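Aminotransferase, class III (Deinococcus radiodurans, PDB 3I4J) probably works as a pyridoxal-phosphate-dependent transaminase of class III, moving amino groups between substrates. Local coordinates at residues C[104-116]-C[273-286]. The protein carries 1 engineered substitution. Residues are numbered along the deposited sequence; the frame is centred on the assembly and turned at random.
Sequences SAVKLARQYHVER and LLAAPQVYETVMGG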
loop_
_atom_site.group_PDB
_atom_site.type_symbol
_atom_site.label_atom_id
_atom_site.label_comp_id
_atom_site.label_asym_id
_atom_site.label_seq_id
_atom_site.Cartn_x
_atom_site.Cartn_y
_atom_site.Cartn_z
ATOM N N SER C 104 -10.518 -5.084 -2.881
ATOM C CA SER C 104 -10.485 -5.845 -4.129
ATOM C C SER C 104 -11.497 -6.979 -4.027
ATOM O O SER C 104 -12.221 -7.258 -4.976
ATOM C CB SER C 104 -9.097 -6.441 -4.390
ATOM O OG SER C 104 -8.135 -5.434 -4.679
ATOM N N ALA C 105 -11.543 -7.615 -2.858
ATOM C CA ALA C 105 -12.455 -8.734 -2.621
ATOM C C ALA C 105 -13.917 -8.317 -2.769
ATOM O O ALA C 105 -14.724 -9.037 -3.361
ATOM C CB ALA C 105 -12.213 -9.314 -1.235
ATOM N N VAL C 106 -14.251 -7.159 -2.216
ATOM C CA VAL C 106 -15.606 -6.630 -2.291
ATOM C C VAL C 106 -15.958 -6.292 -3.736
ATOM O O VAL C 106 -17.041 -6.624 -4.221
ATOM C CB VAL C 106 -15.738 -5.359 -1.413
ATOM C CG1 VAL C 106 -17.068 -4.678 -1.660
ATOM C CG2 VAL C 106 -15.607 -5.739 0.055
ATOM N N LYS C 107 -15.032 -5.637 -4.427
ATOM C CA LYS C 107 -15.241 -5.252 -5.816
ATOM C C LYS C 107 -15.507 -6.505 -6.655
ATOM O O LYS C 107 -16.430 -6.530 -7.476
ATOM C CB LYS C 107 -14.000 -4.512 -6.335
ATOM C CG LYS C 107 -14.178 -3.793 -7.671
ATOM C CD LYS C 107 -14.136 -4.746 -8.852
ATOM C CE LYS C 107 -14.218 -3.990 -10.173
ATOM N NZ LYS C 107 -13.059 -3.073 -10.361
ATOM N N LEU C 108 -14.699 -7.537 -6.425
ATOM C CA LEU C 108 -14.814 -8.806 -7.141
ATOM C C LEU C 108 -16.159 -9.497 -6.893
ATOM O O LEU C 108 -16.774 -10.021 -7.821
ATOM C CB LEU C 108 -13.673 -9.739 -6.728
ATOM C CG LEU C 108 -13.623 -11.123 -7.380
ATOM C CD1 LEU C 108 -13.593 -10.991 -8.898
ATOM C CD2 LEU C 108 -12.384 -11.863 -6.880
ATOM N N ALA C 109 -16.604 -9.508 -5.640
ATOM C CA ALA C 109 -17.877 -10.134 -5.299
ATOM C C ALA C 109 -19.003 -9.441 -6.055
ATOM O O ALA C 109 -19.894 -10.097 -6.592
ATOM C CB ALA C 109 -18.123 -10.055 -3.798
ATOM N N ARG C 110 -18.956 -8.112 -6.101
ATOM C CA ARG C 110 -19.973 -7.341 -6.806
ATOM C C ARG C 110 -19.901 -7.606 -8.309
ATOM O O ARG C 110 -20.918 -7.902 -8.939
ATOM C CB ARG C 110 -19.795 -5.844 -6.515
ATOM C CG ARG C 110 -20.627 -4.895 -7.391
ATOM C CD ARG C 110 -22.133 -5.120 -7.285
ATOM N NE ARG C 110 -22.874 -4.186 -8.140
ATOM C CZ ARG C 110 -24.170 -4.297 -8.428
ATOM N NH1 ARG C 110 -24.881 -5.300 -7.931
ATOM N NH2 ARG C 110 -24.758 -3.407 -9.219
ATOM N N GLN C 111 -18.705 -7.514 -8.883
ATOM C CA GLN C 111 -18.552 -7.753 -10.316
ATOM C C GLN C 111 -19.009 -9.148 -10.729
ATOM O O GLN C 111 -19.606 -9.324 -11.788
ATOM C CB GLN C 111 -17.099 -7.564 -10.757
ATOM C CG GLN C 111 -16.932 -7.739 -12.262
ATOM C CD GLN C 111 -15.549 -7.382 -12.758
ATOM O OE1 GLN C 111 -14.706 -6.902 -11.998
ATOM N NE2 GLN C 111 -15.307 -7.612 -14.046
ATOM N N TYR C 112 -18.718 -10.138 -9.895
ATOM C CA TYR C 112 -19.102 -11.518 -10.175
ATOM C C TYR C 112 -20.591 -11.629 -10.523
ATOM O O TYR C 112 -20.960 -12.219 -11.539
ATOM C CB TYR C 112 -18.787 -12.395 -8.961
ATOM C CG TYR C 112 -19.253 -13.832 -9.073
ATOM C CD1 TYR C 112 -18.554 -14.755 -9.849
ATOM C CD2 TYR C 112 -20.389 -14.269 -8.388
ATOM C CE1 TYR C 112 -18.973 -16.087 -9.941
ATOM C CE2 TYR C 112 -20.818 -15.595 -8.472
ATOM C CZ TYR C 112 -20.104 -16.497 -9.249
ATOM O OH TYR C 112 -20.510 -17.812 -9.327
ATOM N N HIS C 113 -21.443 -11.058 -9.680
ATOM C CA HIS C 113 -22.881 -11.121 -9.914
ATOM C C HIS C 113 -23.344 -10.279 -11.092
ATOM O O HIS C 113 -24.286 -10.649 -11.797
ATOM C CB HIS C 113 -23.618 -10.736 -8.634
ATOM C CG HIS C 113 -23.416 -11.726 -7.531
ATOM N ND1 HIS C 113 -22.900 -11.382 -6.301
ATOM C CD2 HIS C 113 -23.588 -13.069 -7.506
ATOM C CE1 HIS C 113 -22.760 -12.471 -5.567
ATOM N NE2 HIS C 113 -23.170 -13.509 -6.275
ATOM N N VAL C 114 -22.682 -9.149 -11.313
ATOM C CA VAL C 114 -23.035 -8.286 -12.432
ATOM C C VAL C 114 -22.736 -8.991 -13.757
ATOM O O VAL C 114 -23.524 -8.915 -14.706
ATOM C CB VAL C 114 -22.256 -6.951 -12.372
ATOM C CG1 VAL C 114 -22.377 -6.215 -13.703
ATOM C CG2 VAL C 114 -22.806 -6.082 -11.244
ATOM N N GLU C 115 -21.605 -9.686 -13.815
ATOM C CA GLU C 115 -21.206 -10.403 -15.024
ATOM C C GLU C 115 -22.186 -11.526 -15.341
ATOM O O GLU C 115 -22.404 -11.860 -16.509
ATOM C CB GLU C 115 -19.812 -11.011 -14.859
ATOM C CG GLU C 115 -18.669 -10.013 -14.713
ATOM C CD GLU C 115 -18.453 -9.170 -15.956
ATOM O OE1 GLU C 115 -18.913 -9.583 -17.042
ATOM O OE2 GLU C 115 -17.810 -8.098 -15.848
ATOM N N ARG C 116 -22.765 -12.109 -14.298
ATOM C CA ARG C 116 -23.713 -13.209 -14.461
ATOM C C ARG C 116 -25.138 -12.738 -14.731
ATOM O O ARG C 116 -26.063 -13.551 -14.805
ATOM C CB ARG C 116 -23.696 -14.106 -13.218
ATOM C CG ARG C 116 -22.355 -14.756 -12.932
ATOM C CD ARG C 116 -22.437 -15.581 -11.664
ATOM N NE ARG C 116 -23.404 -16.661 -11.819
ATOM C CZ ARG C 116 -23.905 -17.370 -10.817
ATOM N NH1 ARG C 116 -23.529 -17.115 -9.571
ATOM N NH2 ARG C 116 -24.785 -18.330 -11.060
ATOM N N LEU C 273 -5.452 -11.604 -2.486
ATOM C CA LEU C 273 -6.583 -12.492 -2.293
ATOM C C LEU C 273 -6.454 -13.688 -3.217
ATOM O O LEU C 273 -5.739 -13.643 -4.222
ATOM C CB LEU C 273 -7.905 -11.753 -2.552
ATOM C CG LEU C 273 -8.185 -11.108 -3.911
ATOM C CD1 LEU C 273 -8.547 -12.180 -4.935
ATOM C CD2 LEU C 273 -9.333 -10.121 -3.772
ATOM N N LEU C 274 -7.120 -14.772 -2.841
ATOM C CA LEU C 274 -7.131 -15.991 -3.642
ATOM C C LEU C 274 -8.594 -16.189 -3.983
ATOM O O LEU C 274 -9.437 -16.258 -3.086
ATOM C CB LEU C 274 -6.604 -17.184 -2.840
ATOM C CG LEU C 274 -5.087 -17.263 -2.638
ATOM C CD1 LEU C 274 -4.762 -18.325 -1.588
ATOM C CD2 LEU C 274 -4.407 -17.587 -3.973
ATOM N N ALA C 275 -8.896 -16.242 -5.277
ATOM C CA ALA C 275 -10.269 -16.409 -5.737
ATOM C C ALA C 275 -10.495 -17.756 -6.404
ATOM O O ALA C 275 -9.632 -18.262 -7.121
ATOM C CB ALA C 275 -10.633 -15.286 -6.700
ATOM N N ALA C 276 -11.669 -18.333 -6.168
ATOM C CA ALA C 276 -12.017 -19.618 -6.759
ATOM C C ALA C 276 -12.016 -19.463 -8.280
ATOM O O ALA C 276 -12.379 -18.409 -8.797
ATOM C CB ALA C 276 -13.398 -20.048 -6.275
ATOM N N PRO C 277 -11.610 -20.518 -9.014
ATOM C CA PRO C 277 -11.563 -20.494 -10.485
ATOM C C PRO C 277 -12.842 -19.942 -11.115
ATOM O O PRO C 277 -12.791 -19.148 -12.052
ATOM C CB PRO C 277 -11.345 -21.962 -10.848
ATOM C CG PRO C 277 -10.553 -22.473 -9.714
ATOM C CD PRO C 277 -11.222 -21.844 -8.504
ATOM N N GLN C 278 -13.983 -20.375 -10.593
ATOM C CA GLN C 278 -15.292 -19.938 -11.079
ATOM C C GLN C 278 -15.428 -18.416 -11.046
ATOM O O GLN C 278 -15.921 -17.801 -11.990
ATOM C CB GLN C 278 -16.388 -20.570 -10.214
ATOM C CG GLN C 278 -17.757 -19.918 -10.311
ATOM C CD GLN C 278 -18.500 -20.284 -11.575
ATOM O OE1 GLN C 278 -18.072 -19.953 -12.683
ATOM N NE2 GLN C 278 -19.624 -20.976 -11.418
ATOM N N VAL C 279 -14.998 -17.814 -9.945
ATOM C CA VAL C 279 -15.081 -16.369 -9.795
ATOM C C VAL C 279 -14.118 -15.671 -10.760
ATOM O O VAL C 279 -14.490 -14.707 -11.428
ATOM C CB VAL C 279 -14.762 -15.955 -8.348
ATOM C CG1 VAL C 279 -14.782 -14.438 -8.222
ATOM C CG2 VAL C 279 -15.787 -16.586 -7.401
ATOM N N TYR C 280 -12.888 -16.167 -10.832
ATOM C CA TYR C 280 -11.881 -15.597 -11.729
ATOM C C TYR C 280 -12.344 -15.654 -13.186
ATOM O O TYR C 280 -12.309 -14.652 -13.902
ATOM C CB TYR C 280 -10.559 -16.361 -11.593
ATOM C CG TYR C 280 -9.497 -15.956 -12.594
ATOM C CD1 TYR C 280 -8.946 -14.675 -12.576
ATOM C CD2 TYR C 280 -9.039 -16.857 -13.557
ATOM C CE1 TYR C 280 -7.964 -14.296 -13.492
ATOM C CE2 TYR C 280 -8.059 -16.489 -14.481
ATOM C CZ TYR C 280 -7.527 -15.207 -14.442
ATOM O OH TYR C 280 -6.571 -14.838 -15.359
ATOM N N GLU C 281 -12.781 -16.833 -13.620
ATOM C CA GLU C 281 -13.238 -17.020 -14.998
ATOM C C GLU C 281 -14.429 -16.131 -15.357
ATOM O O GLU C 281 -14.552 -15.679 -16.497
ATOM C CB GLU C 281 -13.601 -18.487 -15.230
ATOM C CG GLU C 281 -12.432 -19.445 -15.105
ATOM C CD GLU C 281 -12.873 -20.898 -15.114
ATOM O OE1 GLU C 281 -13.728 -21.252 -15.957
ATOM O OE2 GLU C 281 -12.362 -21.687 -14.288
ATOM N N THR C 282 -15.306 -15.881 -14.391
ATOM C CA THR C 282 -16.476 -15.038 -14.621
ATOM C C THR C 282 -16.066 -13.592 -14.884
ATOM O O THR C 282 -16.597 -12.932 -15.780
ATOM C CB THR C 282 -17.433 -15.073 -13.406
ATOM O OG1 THR C 282 -17.991 -16.387 -13.282
ATOM C CG2 THR C 282 -18.556 -14.060 -13.564
ATOM N N VAL C 283 -15.111 -13.103 -14.102
ATOM C CA VAL C 283 -14.643 -11.734 -14.261
ATOM C C VAL C 283 -13.770 -11.573 -15.511
ATOM O O VAL C 283 -13.802 -10.528 -16.160
ATOM C CB VAL C 283 -13.872 -11.255 -12.993
ATOM C CG1 VAL C 283 -12.709 -12.174 -12.703
ATOM C CG2 VAL C 283 -13.381 -9.836 -13.185
ATOM N N MET C 284 -13.002 -12.604 -15.860
ATOM C CA MET C 284 -12.153 -12.531 -17.049
ATOM C C MET C 284 -13.013 -12.477 -18.309
ATOM O O MET C 284 -12.638 -11.855 -19.302
ATOM C CB MET C 284 -11.204 -13.731 -17.124
ATOM C CG MET C 284 -10.046 -13.679 -16.132
ATOM S SD MET C 284 -8.968 -12.216 -16.317
ATOM C CE MET C 284 -9.605 -11.161 -15.006
ATOM N N GLY C 285 -14.171 -13.130 -18.259
ATOM C CA GLY C 285 -15.070 -13.124 -19.399
ATOM C C GLY C 285 -15.740 -11.770 -19.543
ATOM O O GLY C 285 -15.691 -10.942 -18.628
ATOM N N GLY C 286 -16.366 -11.538 -20.691
ATOM C CA GLY C 286 -17.033 -10.269 -20.922
ATOM C C GLY C 286 -16.177 -9.079 -20.531
ATOM O O GLY C 286 -16.653 -8.142 -19.890
#
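Leu-108 overlaps Val-279 at the middle of the contact: its CG lies 3.6 Å from Val-279 CG1, and its two methyls part around that group, CD2 also resting against Ala-275 CB (3.8 Å). With CG anti to the backbone N (chi1 -180°), the branch is carried into the corner where strand 273-275 gives way to helix 277-284. Nearer the strand, Leu-273 CD2 sits against the backbone N of Ala-105 (3.5 Å) and the CB of Ser-104. One helical turn beyond Leu-108, Tyr-112 lies alongside helix 277-284. Its CD1 and CE1 meet Val-279 and Thr-282 obliquely, while Gln-278 CG comes in at the ring edge, 3.6 Å from Tyr-112 OH; Arg-116 CD lies above one ring face, displaced to the rim. Thr-282 turns its hydroxyl back on its own helix, where OG1 donates to Gln-278 O (2.8 Å), and this leaves CG2 to press on Glu-115 CB at 3.5 Å. Gln-111, extended, lays the flat of its amide over Val-283 CG2, and NE2 donates almost in the amide plane to the anti side of Glu-115 OE2 (3.1 Å, 159°), tilted from the carboxylate plane. An alanine in place of Gln-111 would lose this bond and is likely to uncover Val-283 CG2 while leaving the Glu-115 carboxylate freer to swing. The two helices cross at 66° with axes 8.9 Å apart, joined by van der Waals contacts without direct hydrogen bonds. Helix 98-115 thus packs on the end of strand 271-275 and the helix after it, in the large domain of a fold type I PLP enzyme, as in other class III aminotransferases. That strand lies between strands 91-95 and 256-259 of the mixed sheet; Leu-108 also touches Ile-256, Tyr-112 and Val-279 touch Ile-227, and Phe-5 of the second subunit packs on Leu-108 and Val-283.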